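Local coordinates for protein putative secreted glycosylhydrolase (PDB 3IMM) that is probably a secreted hydrolase of the 3-keto-disaccharide hydrolase family, acting on sugar substrates, at residues 106-111 with 144-149; 47-52 with 127-132; 64-69 with 181-186; 74-79 with 164-169. All blocks are in the same frame, centred on the assembly; numbering follows the deposited sequence. Where two conformers were deposited one is given.

The four contacts sample both sheets of a concanavalin-like beta sandwich and the loops beside them. Contact 3, a buried contact, pairs neighbouring strands of one sheet and lies next to the sodium site; contact 2 pairs neighbouring strands of the other sheet and is partly buried. The two meet where Tyr68 OH reaches Gly131 O and Leu51 packs on Val65. Contact 1 sets a loop against an outermost strand of the sheet of contact 2 through apolar side chains, next to a backbone bond from Val111 to that strand. Contact 4, at the surface, joins two loops by apolar packing, a lysine-amide bond and a water; its Trp75 lies on Val66 and Gln183 of contact 3.

Contact 1: 106-111 with 144-149; sequences GHLGAV and TEMDMS
The selenium-bound methyl of Met146, a selenomethionine in this crystal, touches two consecutive residues of a bulged loop. Its CE lies 3.6 Å from His107 CB and 3.7 Å from Leu108 CB. The chain runs extended to the selenium and then bends (chi3 -87°), which turns the methyl to the loop; a long, flexible, unbranched side chain suits this reach. Both His107 and Leu108 face Ile104 in a classic beta bulge, and this offset lets two successive CB atoms address the same methyl.

Leu108 carries the middle of the contact. With CG anti to the backbone N (chi1 -178°), its CD2 reaches the strand, 3.6 Å from Thr144 CG2 and equally far from Glu145 O. The leucine and threonine slide past each other in opposite directions, methyl against methyl. Thr144 OG1 lies 3.6 Å from Ala110 CA, where the small alanine lets the loop come close. The His107 ring is stacked on Phe171 and meets Trp151.

The side-chain contact between segment 106-111 and strand 141-147, an outermost strand of its sheet, is thus mainly apolar, and a backbone bond between Val111 and Val143 ties the loop to the strand just beside it. Thr144 OG1 and His107 ND1 are bonded to the carbonyls of Gly102 and Tyr105, so these polar atoms are satisfied without a partner across the contact.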
loop_
_atom_site.group_PDB
_atom_site.type_symbol
_atom_site.label_atom_id
_atom_site.label_comp_id
_atom_site.label_asym_id
_atom_site.label_seq_id
_atom_site.Cartn_x
_atom_site.Cartn_y
_atom_site.Cartn_z
ATOM N N GLY A 106 -7.658 -6.025 4.283
ATOM C CA GLY A 106 -8.699 -7.059 4.099
ATOM C C GLY A 106 -8.291 -8.507 4.243
ATOM O O GLY A 106 -9.168 -9.417 4.174
ATOM N N HIS A 107 -6.998 -8.739 4.521
ATOM C CA HIS A 107 -6.400 -10.079 4.425
ATOM C C HIS A 107 -5.540 -10.536 5.606
ATOM O O HIS A 107 -5.591 -11.720 6.000
ATOM C CB HIS A 107 -5.622 -10.201 3.107
ATOM C CG HIS A 107 -6.512 -10.164 1.904
ATOM N ND1 HIS A 107 -6.956 -8.987 1.335
ATOM C CD2 HIS A 107 -7.092 -11.167 1.202
ATOM C CE1 HIS A 107 -7.750 -9.273 0.320
ATOM N NE2 HIS A 107 -7.853 -10.590 0.222
ATOM N N LEU A 108 -4.731 -9.633 6.150
ATOM C CA LEU A 108 -3.766 -9.986 7.178
ATOM C C LEU A 108 -3.388 -8.783 8.034
ATOM O O LEU A 108 -2.979 -7.744 7.513
ATOM C CB LEU A 108 -2.498 -10.587 6.520
ATOM C CG LEU A 108 -1.397 -11.053 7.477
ATOM C CD1 LEU A 108 -1.865 -12.319 8.311
ATOM C CD2 LEU A 108 -0.109 -11.297 6.673
ATOM N N GLY A 109 -3.524 -8.943 9.351
ATOM C CA GLY A 109 -3.163 -7.916 10.305
ATOM C C GLY A 109 -1.659 -7.756 10.465
ATOM O O GLY A 109 -0.879 -8.652 10.102
ATOM N N ALA A 110 -1.264 -6.612 11.027
ATOM C CA ALA A 110 0.127 -6.385 11.437
ATOM C C ALA A 110 0.316 -7.058 12.792
ATOM O O ALA A 110 -0.656 -7.304 13.502
ATOM C CB ALA A 110 0.441 -4.903 11.500
ATOM N N VAL A 111 1.558 -7.413 13.139
ATOM C CA VAL A 111 1.793 -8.111 14.407
ATOM C C VAL A 111 1.727 -7.137 15.590
ATOM O O VAL A 111 1.320 -7.527 16.693
ATOM C CB VAL A 111 3.090 -9.000 14.438
ATOM C CG1 VAL A 111 2.880 -10.283 13.565
ATOM C CG2 VAL A 111 4.356 -8.247 14.056
ATOM N N THR A 144 4.596 -7.384 9.042
ATOM C CA THR A 144 3.668 -8.201 8.265
ATOM C C THR A 144 4.450 -9.075 7.333
ATOM O O THR A 144 5.395 -8.622 6.686
ATOM C CB THR A 144 2.668 -7.297 7.472
ATOM O OG1 THR A 144 2.062 -6.391 8.399
ATOM C CG2 THR A 144 1.593 -8.112 6.725
ATOM N N GLU A 145 4.050 -10.340 7.281
ATOM C CA GLU A 145 4.665 -11.343 6.396
ATOM C C GLU A 145 3.560 -12.235 5.883
ATOM O O GLU A 145 2.997 -13.033 6.633
ATOM C CB GLU A 145 5.670 -12.217 7.139
ATOM C CG GLU A 145 7.066 -11.779 6.970
ATOM C CD GLU A 145 8.045 -12.703 7.610
ATOM O OE1 GLU A 145 8.065 -12.772 8.842
ATOM O OE2 GLU A 145 8.778 -13.365 6.866
HETATM N N MSE A 146 3.259 -12.102 4.604
HETATM C CA MSE A 146 2.197 -12.846 3.986
HETATM C C MSE A 146 2.799 -13.854 3.042
HETATM O O MSE A 146 3.609 -13.504 2.189
HETATM C CB MSE A 146 1.324 -11.915 3.145
HETATM C CG MSE A 146 0.324 -12.685 2.284
HETATM SE SE MSE A 146 -1.073 -11.566 1.536
HETATM C CE MSE A 146 -2.321 -11.574 2.907
ATOM N N ASP A 147 2.336 -15.089 3.141
ATOM C CA ASP A 147 2.467 -16.070 2.032
ATOM C C ASP A 147 1.098 -16.253 1.377
ATOM O O ASP A 147 0.275 -16.989 1.868
ATOM C CB ASP A 147 3.003 -17.415 2.550
ATOM C CG ASP A 147 3.183 -18.470 1.431
ATOM O OD1 ASP A 147 2.654 -18.335 0.299
ATOM O OD2 ASP A 147 3.812 -19.490 1.740
HETATM N N MSE A 148 0.925 -15.646 0.209
HETATM C CA MSE A 148 -0.331 -15.628 -0.542
HETATM C C MSE A 148 -0.898 -17.000 -0.872
HETATM O O MSE A 148 -2.105 -17.118 -1.122
HETATM C CB MSE A 148 -0.170 -14.801 -1.844
HETATM C CG MSE A 148 0.203 -13.377 -1.595
HETATM SE SE MSE A 148 0.666 -12.421 -3.159
HETATM C CE MSE A 148 -1.081 -12.335 -4.023
ATOM N N SER A 149 -0.058 -18.035 -0.843
ATOM C CA SER A 149 -0.506 -19.396 -1.157
ATOM C C SER A 149 -1.463 -19.920 -0.109
ATOM O O SER A 149 -2.247 -20.789 -0.425
ATOM C CB SER A 149 0.661 -20.376 -1.364
ATOM O OG SER A 149 1.396 -20.531 -0.195
#

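Contact 2: 47-52 with 127-132; sequences ENFELD and IKCAGQ
Strands 49-57 and 122-130 are antiparallel neighbours in one sheet of the sandwich, and segments 47-52 and 127-132 form the end of that pairing, closed by a G1 beta bulge in which Asn48 and Phe49 both face Cys129. Asn48 has a positive phi (56°), which asparagine tolerates better than most residues, and its OD1 accepts a weak bond of 3.4 Å from Gly131 N. A water accepts from Asn48 N and Gly131 N. Cys129 N gives a nearly straight bond of 2.8 Å to Phe49 O, whereas the return bond from Phe49 N to Cys129 O is longer at 3.1 Å. Leu51 and Ile127 exchange a similar pair of bonds.

On the face carrying Phe49, Cys129 and Leu51, the phenyl ring reaches across to Cys129. Its CG sits between the backbone N and the carbonyl carbon (chi1 66°), which places Cys129 CB above one ring face, 3.8 Å from the centroid and 18° off the normal: a CH-pi contact, with SG oblique to the same ring. A small, polarisable cysteine suits this place. Leu51 CD2 and Ile127 CD1 lie side by side at 4.2 Å, and their branched chains pack on Val65 of the other sheet.

On the opposite face, Glu50 and Lys128 point the same way. Glu50 OE1 comes 3.1 Å from Lys128 CE but 4.0 Å from Lys128 NZ, beyond a salt bridge. Glu50 itself is buried and its OE2 is held by Arg199, so the nearby lysine would probably only add to the stabilisation of the carboxylate.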
loop_
_atom_site.group_PDB
_atom_site.type_symbol
_atom_site.label_atom_id
_atom_site.label_comp_id
_atom_site.label_asym_id
_atom_site.label_seq_id
_atom_site.Cartn_x
_atom_site.Cartn_y
_atom_site.Cartn_z
ATOM N N GLU A 47 7.848 -7.185 -10.615
ATOM C CA GLU A 47 7.818 -8.349 -9.744
ATOM C C GLU A 47 9.195 -8.488 -9.117
ATOM O O GLU A 47 10.198 -7.945 -9.656
ATOM C CB GLU A 47 7.477 -9.618 -10.521
ATOM C CG GLU A 47 8.408 -9.911 -11.673
ATOM C CD GLU A 47 8.008 -11.158 -12.427
ATOM O OE1 GLU A 47 7.084 -11.880 -11.960
ATOM O OE2 GLU A 47 8.626 -11.421 -13.486
ATOM N N ASN A 48 9.263 -9.196 -7.996
ATOM C CA ASN A 48 10.576 -9.523 -7.380
ATOM C C ASN A 48 11.379 -8.263 -7.099
ATOM O O ASN A 48 12.483 -8.051 -7.608
ATOM C CB ASN A 48 11.359 -10.505 -8.268
ATOM C CG ASN A 48 10.652 -11.826 -8.382
ATOM O OD1 ASN A 48 10.136 -12.344 -7.375
ATOM N ND2 ASN A 48 10.596 -12.378 -9.593
ATOM N N PHE A 49 10.771 -7.431 -6.273
ATOM C CA PHE A 49 11.257 -6.118 -5.985
ATOM C C PHE A 49 11.086 -5.764 -4.504
ATOM O O PHE A 49 10.390 -6.436 -3.782
ATOM C CB PHE A 49 10.509 -5.114 -6.865
ATOM C CG PHE A 49 9.055 -4.985 -6.562
ATOM C CD1 PHE A 49 8.606 -4.162 -5.523
ATOM C CD2 PHE A 49 8.113 -5.641 -7.345
ATOM C CE1 PHE A 49 7.233 -4.021 -5.263
ATOM C CE2 PHE A 49 6.756 -5.524 -7.073
ATOM C CZ PHE A 49 6.317 -4.712 -6.038
ATOM N N GLU A 50 11.808 -4.733 -4.082
ATOM C CA GLU A 50 11.538 -4.054 -2.846
ATOM C C GLU A 50 11.270 -2.580 -3.111
ATOM O O GLU A 50 12.017 -1.895 -3.889
ATOM C CB GLU A 50 12.644 -4.258 -1.806
ATOM C CG GLU A 50 13.996 -3.912 -2.203
ATOM C CD GLU A 50 15.027 -4.337 -1.159
ATOM O OE1 GLU A 50 14.651 -4.690 -0.033
ATOM O OE2 GLU A 50 16.212 -4.329 -1.482
ATOM N N LEU A 51 10.178 -2.116 -2.500
ATOM C CA LEU A 51 9.687 -0.766 -2.650
ATOM C C LEU A 51 9.900 -0.083 -1.305
ATOM O O LEU A 51 9.512 -0.613 -0.275
ATOM C CB LEU A 51 8.206 -0.818 -3.060
ATOM C CG LEU A 51 7.373 0.468 -3.147
ATOM C CD1 LEU A 51 7.834 1.329 -4.320
ATOM C CD2 LEU A 51 5.876 0.151 -3.260
ATOM N N ASP A 52 10.556 1.074 -1.332
ATOM C CA ASP A 52 10.742 1.951 -0.174
ATOM C C ASP A 52 9.968 3.234 -0.393
ATOM O O ASP A 52 9.917 3.778 -1.528
ATOM C CB ASP A 52 12.208 2.355 -0.046
ATOM C CG ASP A 52 12.947 1.567 0.963
ATOM O OD1 ASP A 52 12.661 0.391 1.130
ATOM O OD2 ASP A 52 13.825 2.145 1.582
ATOM N N ILE A 127 8.564 -2.515 1.435
ATOM C CA ILE A 127 7.696 -3.636 1.055
ATOM C C ILE A 127 8.522 -4.518 0.137
ATOM O O ILE A 127 8.963 -4.068 -0.895
ATOM C CB ILE A 127 6.413 -3.180 0.354
ATOM C CG1 ILE A 127 5.702 -2.113 1.184
ATOM C CG2 ILE A 127 5.473 -4.343 0.117
ATOM C CD1 ILE A 127 4.586 -1.407 0.402
ATOM N N LYS A 128 8.762 -5.750 0.550
ATOM C CA LYS A 128 9.513 -6.717 -0.231
ATOM C C LYS A 128 8.510 -7.670 -0.853
ATOM O O LYS A 128 7.749 -8.352 -0.147
ATOM C CB LYS A 128 10.542 -7.489 0.622
ATOM C CG LYS A 128 11.505 -6.601 1.417
ATOM C CD LYS A 128 12.655 -7.383 2.095
ATOM C CE LYS A 128 13.928 -7.360 1.284
ATOM N NZ LYS A 128 14.988 -8.260 1.800
ATOM N N CYS A 129 8.509 -7.696 -2.185
ATOM C CA CYS A 129 7.537 -8.462 -2.937
ATOM C C CYS A 129 8.238 -9.539 -3.753
ATOM O O CYS A 129 8.715 -9.304 -4.853
ATOM C CB CYS A 129 6.727 -7.538 -3.807
ATOM S SG CYS A 129 5.643 -6.421 -2.873
ATOM N N ALA A 130 8.291 -10.732 -3.184
ATOM C CA ALA A 130 9.039 -11.838 -3.741
ATOM C C ALA A 130 8.059 -12.928 -4.135
ATOM O O ALA A 130 7.786 -13.843 -3.369
ATOM C CB ALA A 130 10.103 -12.354 -2.713
ATOM N N GLY A 131 7.505 -12.813 -5.343
ATOM C CA GLY A 131 6.396 -13.673 -5.750
ATOM C C GLY A 131 5.282 -13.666 -4.705
ATOM O O GLY A 131 4.787 -12.600 -4.318
ATOM N N GLN A 132 4.897 -14.845 -4.234
ATOM C CA GLN A 132 3.798 -14.979 -3.243
ATOM C C GLN A 132 4.132 -14.504 -1.827
ATOM O O GLN A 132 3.247 -14.467 -0.960
ATOM C CB GLN A 132 3.287 -16.422 -3.205
ATOM C CG GLN A 132 2.402 -16.738 -4.385
ATOM C CD GLN A 132 1.896 -18.161 -4.357
ATOM O OE1 GLN A 132 2.610 -19.066 -3.981
ATOM N NE2 GLN A 132 0.668 -18.355 -4.763
HETATM O O HOH W 1 6.918 -10.650 -7.191
#

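Contact 3: 64-69 with 181-186; sequences GVVVYC and GLQGKH
Gln183 lies along Gly64 beside the sodium site, where strand 62-69 begins and strand 179-182 ends; the two are antiparallel neighbours in the second sheet of the concanavalin-like sandwich. Its CB starts 4.2 Å from Gly64 O, and CG, set beside its own backbone N (chi1 -63°), comes to 3.9 Å from the same oxygen. The chain continues extended, so CD stays over the glycine, 4.0 Å from Gly64 O. At the tip, NE2 is 3.4 Å from Gly64 CA and 3.7 Å from Val66 CG2, and it donates to Glu81 OE2. OE1 lies against CH2 of Trp75.

Glu81 is a sodium ligand, together with Asn62, Ser63 and Gln83, so in this conformer, one of two deposited, Gln183 is a second-shell residue that probably steadies a first-shell carboxylate. Gly64, with no side chain, lets the Gln183 amide lie close against its CA.

The strands themselves pair regularly. Val66 and Gly181 form the hydrogen-bonded pair, in which both residues give and accept a backbone bond. Gly181 puts no side chain beside Val66, whose isopropyl group is instead met by Gln183 and by Trp75 and Ser79 of the neighbouring loop.

The pair between this one and Gln183, Val65 with Leu182, is non-hydrogen-bonded and turns its side chains to the interior, where Val65 also touches Leu53 of the facing sheet. Beta-branched valine suits an extended strand, and the longer leucine fills in alongside it: the two chains lie side by side, with Val65 CG2 and Leu182 CD2 3.8 Å apart.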
loop_
_atom_site.group_PDB
_atom_site.type_symbol
_atom_site.label_atom_id
_atom_site.label_comp_id
_atom_site.label_asym_id
_atom_site.label_seq_id
_atom_site.Cartn_x
_atom_site.Cartn_y
_atom_site.Cartn_z
ATOM N N GLY A 64 -3.110 3.487 1.118
ATOM C CA GLY A 64 -2.507 2.179 0.846
ATOM C C GLY A 64 -1.627 2.192 -0.373
ATOM O O GLY A 64 -1.798 3.012 -1.253
ATOM N N VAL A 65 -0.665 1.281 -0.390
ATOM C CA VAL A 65 0.212 1.077 -1.515
ATOM C C VAL A 65 -0.336 -0.156 -2.226
ATOM O O VAL A 65 -0.611 -1.188 -1.578
ATOM C CB VAL A 65 1.656 0.863 -1.040
ATOM C CG1 VAL A 65 2.572 0.680 -2.229
ATOM C CG2 VAL A 65 2.124 2.085 -0.159
ATOM N N VAL A 66 -0.499 -0.062 -3.541
ATOM C CA VAL A 66 -1.046 -1.164 -4.325
ATOM C C VAL A 66 0.075 -1.802 -5.116
ATOM O O VAL A 66 0.847 -1.110 -5.736
ATOM C CB VAL A 66 -2.194 -0.684 -5.231
ATOM C CG1 VAL A 66 -2.774 -1.821 -6.041
ATOM C CG2 VAL A 66 -3.295 -0.051 -4.352
ATOM N N VAL A 67 0.188 -3.118 -5.050
ATOM C CA VAL A 67 1.208 -3.862 -5.813
ATOM C C VAL A 67 0.496 -4.951 -6.602
ATOM O O VAL A 67 -0.702 -5.260 -6.363
ATOM C CB VAL A 67 2.338 -4.458 -4.906
ATOM C CG1 VAL A 67 3.077 -3.325 -4.151
ATOM C CG2 VAL A 67 1.791 -5.541 -3.900
ATOM N N TYR A 68 1.202 -5.495 -7.584
ATOM C CA TYR A 68 0.707 -6.634 -8.333
ATOM C C TYR A 68 -0.628 -6.325 -9.005
ATOM O O TYR A 68 -1.521 -7.195 -9.077
ATOM C CB TYR A 68 0.537 -7.848 -7.379
ATOM C CG TYR A 68 1.778 -8.412 -6.743
ATOM C CD1 TYR A 68 3.041 -8.047 -7.175
ATOM C CD2 TYR A 68 1.681 -9.416 -5.750
ATOM C CE1 TYR A 68 4.164 -8.588 -6.613
ATOM C CE2 TYR A 68 2.818 -9.992 -5.202
ATOM C CZ TYR A 68 4.050 -9.579 -5.644
ATOM O OH TYR A 68 5.198 -10.126 -5.141
ATOM N N CYS A 69 -0.783 -5.097 -9.482
ATOM C CA CYS A 69 -2.028 -4.693 -10.115
ATOM C C CYS A 69 -2.032 -5.076 -11.579
ATOM O O CYS A 69 -1.196 -4.639 -12.329
ATOM C CB CYS A 69 -2.300 -3.195 -9.952
ATOM S SG CYS A 69 -3.805 -2.728 -10.735
ATOM N N GLY A 181 0.854 1.283 -7.510
ATOM C CA GLY A 181 0.190 2.560 -7.363
ATOM C C GLY A 181 -0.001 3.031 -5.933
ATOM O O GLY A 181 0.179 2.287 -4.985
ATOM N N LEU A 182 -0.335 4.309 -5.818
ATOM C CA LEU A 182 -0.764 4.929 -4.575
ATOM C C LEU A 182 -2.177 5.438 -4.776
ATOM O O LEU A 182 -2.570 5.843 -5.873
ATOM C CB LEU A 182 0.149 6.089 -4.197
ATOM C CG LEU A 182 1.627 5.779 -4.021
ATOM C CD1 LEU A 182 2.439 7.072 -3.876
ATOM C CD2 LEU A 182 1.808 4.820 -2.802
ATOM N N GLN A 183 -2.944 5.384 -3.702
ATOM C CA GLN A 183 -4.324 5.821 -3.732
ATOM C C GLN A 183 -4.443 7.297 -3.407
ATOM O O GLN A 183 -3.626 7.853 -2.672
ATOM C CB GLN A 183 -5.144 4.980 -2.777
ATOM C CG GLN A 183 -5.161 3.530 -3.188
ATOM C CD GLN A 183 -5.663 2.659 -2.097
ATOM O OE1 GLN A 183 -6.828 2.757 -1.711
ATOM N NE2 GLN A 183 -4.796 1.796 -1.576
ATOM N N GLY A 184 -5.500 7.893 -3.975
ATOM C CA GLY A 184 -5.766 9.320 -3.912
ATOM C C GLY A 184 -6.492 9.706 -2.646
ATOM O O GLY A 184 -6.663 8.902 -1.761
ATOM N N LYS A 185 -6.902 10.963 -2.577
ATOM C CA LYS A 185 -7.609 11.523 -1.432
ATOM C C LYS A 185 -9.103 11.290 -1.512
ATOM O O LYS A 185 -9.740 11.703 -2.472
ATOM C CB LYS A 185 -7.300 13.017 -1.395
ATOM C CG LYS A 185 -8.050 13.853 -0.383
ATOM C CD LYS A 185 -7.597 15.335 -0.516
ATOM C CE LYS A 185 -8.406 16.330 0.337
ATOM N NZ LYS A 185 -9.863 16.296 0.076
ATOM N N HIS A 186 -9.670 10.648 -0.487
ATOM C CA HIS A 186 -11.085 10.327 -0.500
ATOM C C HIS A 186 -11.931 11.186 0.473
ATOM O O HIS A 186 -13.173 11.201 0.376
ATOM C CB HIS A 186 -11.285 8.827 -0.243
ATOM C CG HIS A 186 -11.102 8.438 1.188
ATOM N ND1 HIS A 186 -9.922 7.906 1.663
ATOM C CD2 HIS A 186 -11.946 8.500 2.249
ATOM C CE1 HIS A 186 -10.046 7.650 2.953
ATOM N NE2 HIS A 186 -11.260 8.015 3.335
#

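Contact 4: 74-79 with 164-169; sequences DWIPNS and PSWLPK
Two loops meet around Pro77 and Leu167, whose CA atoms are 5.0 Å apart: 75-77 has helical backbone angles without regular helical bonds, and Pro164 to Leu167 make a type I beta turn closed by Leu167 N to Pro164 O. Ile76 points to the turn, and its CG2 is the meeting point, 3.7 Å from Trp166 CD1 at the edge of the indole and 3.8 Å from Leu167 CD2. That leucine methyl also presses on Ile76 O. Trp166 can take this edge contact while Pro164 CB lies over one face of its ring. Pro77 CB faces Pro168 CD at 4.2 Å, two rigid rings that suit irregular loops.

At the other end Lys169, extended beyond CG, runs past Pro77 O, so that NZ reaches Asn78 OD1 at 2.6 Å, in the carbonyl plane. The amide is held at both ends: its ND2 donates 2.7 Å to Asp74 O, within the plane of the amide, and this fixes the rotation of the group. Asparagine suits the place because it can donate to one loop and accept from the other. A water adds a second link, donating to Pro77 O and accepting from Lys169 N.

With the side chain of Trp166 about 9 Å from the sodium ion, this apolar patch, flanked by a lysine-amide bond and a bridging water, is loop-loop packing at the rim of a concanavalin-like beta sandwich.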
loop_
_atom_site.group_PDB
_atom_site.type_symbol
_atom_site.label_atom_id
_atom_site.label_comp_id
_atom_site.label_asym_id
_atom_site.label_seq_id
_atom_site.Cartn_x
_atom_site.Cartn_y
_atom_site.Cartn_z
ATOM N N ASP A 74 -9.872 -1.458 -13.228
ATOM C CA ASP A 74 -10.550 -2.314 -12.241
ATOM C C ASP A 74 -9.552 -2.924 -11.246
ATOM O O ASP A 74 -9.397 -4.152 -11.148
ATOM C CB ASP A 74 -11.331 -3.415 -12.985
ATOM C CG ASP A 74 -12.201 -4.268 -12.058
ATOM O OD1 ASP A 74 -12.670 -3.754 -11.018
ATOM O OD2 ASP A 74 -12.420 -5.443 -12.395
ATOM N N TRP A 75 -8.902 -2.053 -10.486
ATOM C CA TRP A 75 -7.734 -2.442 -9.698
ATOM C C TRP A 75 -8.064 -3.097 -8.374
ATOM O O TRP A 75 -7.313 -3.917 -7.893
ATOM C CB TRP A 75 -6.824 -1.226 -9.444
ATOM C CG TRP A 75 -7.374 -0.103 -8.562
ATOM C CD1 TRP A 75 -7.999 1.048 -8.981
ATOM C CD2 TRP A 75 -7.272 0.001 -7.126
ATOM N NE1 TRP A 75 -8.278 1.849 -7.903
ATOM C CE2 TRP A 75 -7.854 1.237 -6.755
ATOM C CE3 TRP A 75 -6.740 -0.820 -6.133
ATOM C CZ2 TRP A 75 -7.941 1.660 -5.428
ATOM C CZ3 TRP A 75 -6.822 -0.405 -4.804
ATOM C CH2 TRP A 75 -7.433 0.829 -4.464
ATOM N N ILE A 76 -9.217 -2.735 -7.806
ATOM C CA ILE A 76 -9.517 -3.067 -6.432
ATOM C C ILE A 76 -9.491 -4.596 -6.220
ATOM O O ILE A 76 -8.845 -5.061 -5.290
ATOM C CB ILE A 76 -10.842 -2.401 -5.989
ATOM C CG1 ILE A 76 -10.636 -0.898 -5.788
ATOM C CG2 ILE A 76 -11.365 -3.020 -4.681
ATOM C CD1 ILE A 76 -11.922 -0.070 -5.920
ATOM N N PRO A 77 -10.203 -5.376 -7.066
ATOM C CA PRO A 77 -10.132 -6.820 -6.937
ATOM C C PRO A 77 -8.924 -7.470 -7.612
ATOM O O PRO A 77 -8.717 -8.651 -7.449
ATOM C CB PRO A 77 -11.446 -7.312 -7.611
ATOM C CG PRO A 77 -11.910 -6.195 -8.485
ATOM C CD PRO A 77 -11.122 -4.958 -8.150
ATOM N N ASN A 78 -8.125 -6.723 -8.366
ATOM C CA ASN A 78 -7.029 -7.329 -9.125
ATOM C C ASN A 78 -5.707 -6.805 -8.639
ATOM O O ASN A 78 -4.880 -6.383 -9.425
ATOM C CB ASN A 78 -7.205 -7.070 -10.626
ATOM C CG ASN A 78 -8.483 -7.661 -11.168
ATOM O OD1 ASN A 78 -8.666 -8.856 -11.127
ATOM N ND2 ASN A 78 -9.373 -6.826 -11.648
ATOM N N SER A 79 -5.508 -6.834 -7.324
ATOM C CA SER A 79 -4.295 -6.265 -6.737
ATOM C C SER A 79 -4.149 -6.651 -5.270
ATOM O O SER A 79 -5.063 -7.202 -4.657
ATOM C CB SER A 79 -4.272 -4.722 -6.858
ATOM O OG SER A 79 -5.305 -4.121 -6.076
ATOM N N PRO A 164 -13.610 -8.642 2.847
ATOM C CA PRO A 164 -14.684 -7.779 2.329
ATOM C C PRO A 164 -15.217 -8.282 1.002
ATOM O O PRO A 164 -14.453 -8.788 0.171
ATOM C CB PRO A 164 -14.006 -6.451 2.160
ATOM C CG PRO A 164 -12.909 -6.447 3.129
ATOM C CD PRO A 164 -12.415 -7.869 3.200
ATOM N N SER A 165 -16.523 -8.155 0.812
ATOM C CA SER A 165 -17.167 -8.682 -0.367
ATOM C C SER A 165 -16.547 -8.163 -1.670
ATOM O O SER A 165 -16.515 -8.878 -2.674
ATOM C CB SER A 165 -18.633 -8.373 -0.297
ATOM O OG SER A 165 -19.257 -8.803 -1.481
ATOM N N TRP A 166 -16.001 -6.944 -1.644
ATOM C CA TRP A 166 -15.389 -6.343 -2.840
ATOM C C TRP A 166 -13.990 -6.869 -3.196
ATOM O O TRP A 166 -13.392 -6.428 -4.203
ATOM C CB TRP A 166 -15.385 -4.805 -2.733
ATOM C CG TRP A 166 -14.586 -4.228 -1.584
ATOM C CD1 TRP A 166 -13.274 -3.896 -1.596
ATOM C CD2 TRP A 166 -15.076 -3.884 -0.275
ATOM N NE1 TRP A 166 -12.899 -3.391 -0.379
ATOM C CE2 TRP A 166 -13.988 -3.374 0.452
ATOM C CE3 TRP A 166 -16.328 -3.983 0.359
ATOM C CZ2 TRP A 166 -14.108 -2.939 1.762
ATOM C CZ3 TRP A 166 -16.438 -3.546 1.664
ATOM C CH2 TRP A 166 -15.346 -3.039 2.346
ATOM N N LEU A 167 -13.478 -7.829 -2.415
ATOM C CA LEU A 167 -12.161 -8.450 -2.690
ATOM C C LEU A 167 -12.290 -9.967 -2.846
ATOM O O LEU A 167 -11.727 -10.722 -2.054
ATOM C CB LEU A 167 -11.180 -8.109 -1.555
ATOM C CG LEU A 167 -11.007 -6.627 -1.190
ATOM C CD1 LEU A 167 -10.215 -6.449 0.053
ATOM C CD2 LEU A 167 -10.378 -5.919 -2.354
ATOM N N PRO A 168 -13.057 -10.425 -3.865
ATOM C CA PRO A 168 -13.411 -11.828 -3.914
ATOM C C PRO A 168 -12.344 -12.788 -4.451
ATOM O O PRO A 168 -12.482 -13.990 -4.292
ATOM C CB PRO A 168 -14.661 -11.829 -4.821
ATOM C CG PRO A 168 -14.445 -10.751 -5.741
ATOM C CD PRO A 168 -13.674 -9.682 -4.978
ATOM N N LYS A 169 -11.299 -12.290 -5.078
ATOM C CA LYS A 169 -10.377 -13.173 -5.797
ATOM C C LYS A 169 -9.368 -13.753 -4.821
ATOM O O LYS A 169 -8.656 -12.979 -4.171
ATOM C CB LYS A 169 -9.659 -12.412 -6.912
ATOM C CG LYS A 169 -10.626 -11.788 -7.900
ATOM C CD LYS A 169 -10.000 -11.676 -9.263
ATOM C CE LYS A 169 -10.929 -10.973 -10.257
ATOM N NZ LYS A 169 -10.279 -10.874 -11.599
HETATM O O HOH W 2 -9.988 -9.601 -5.024
#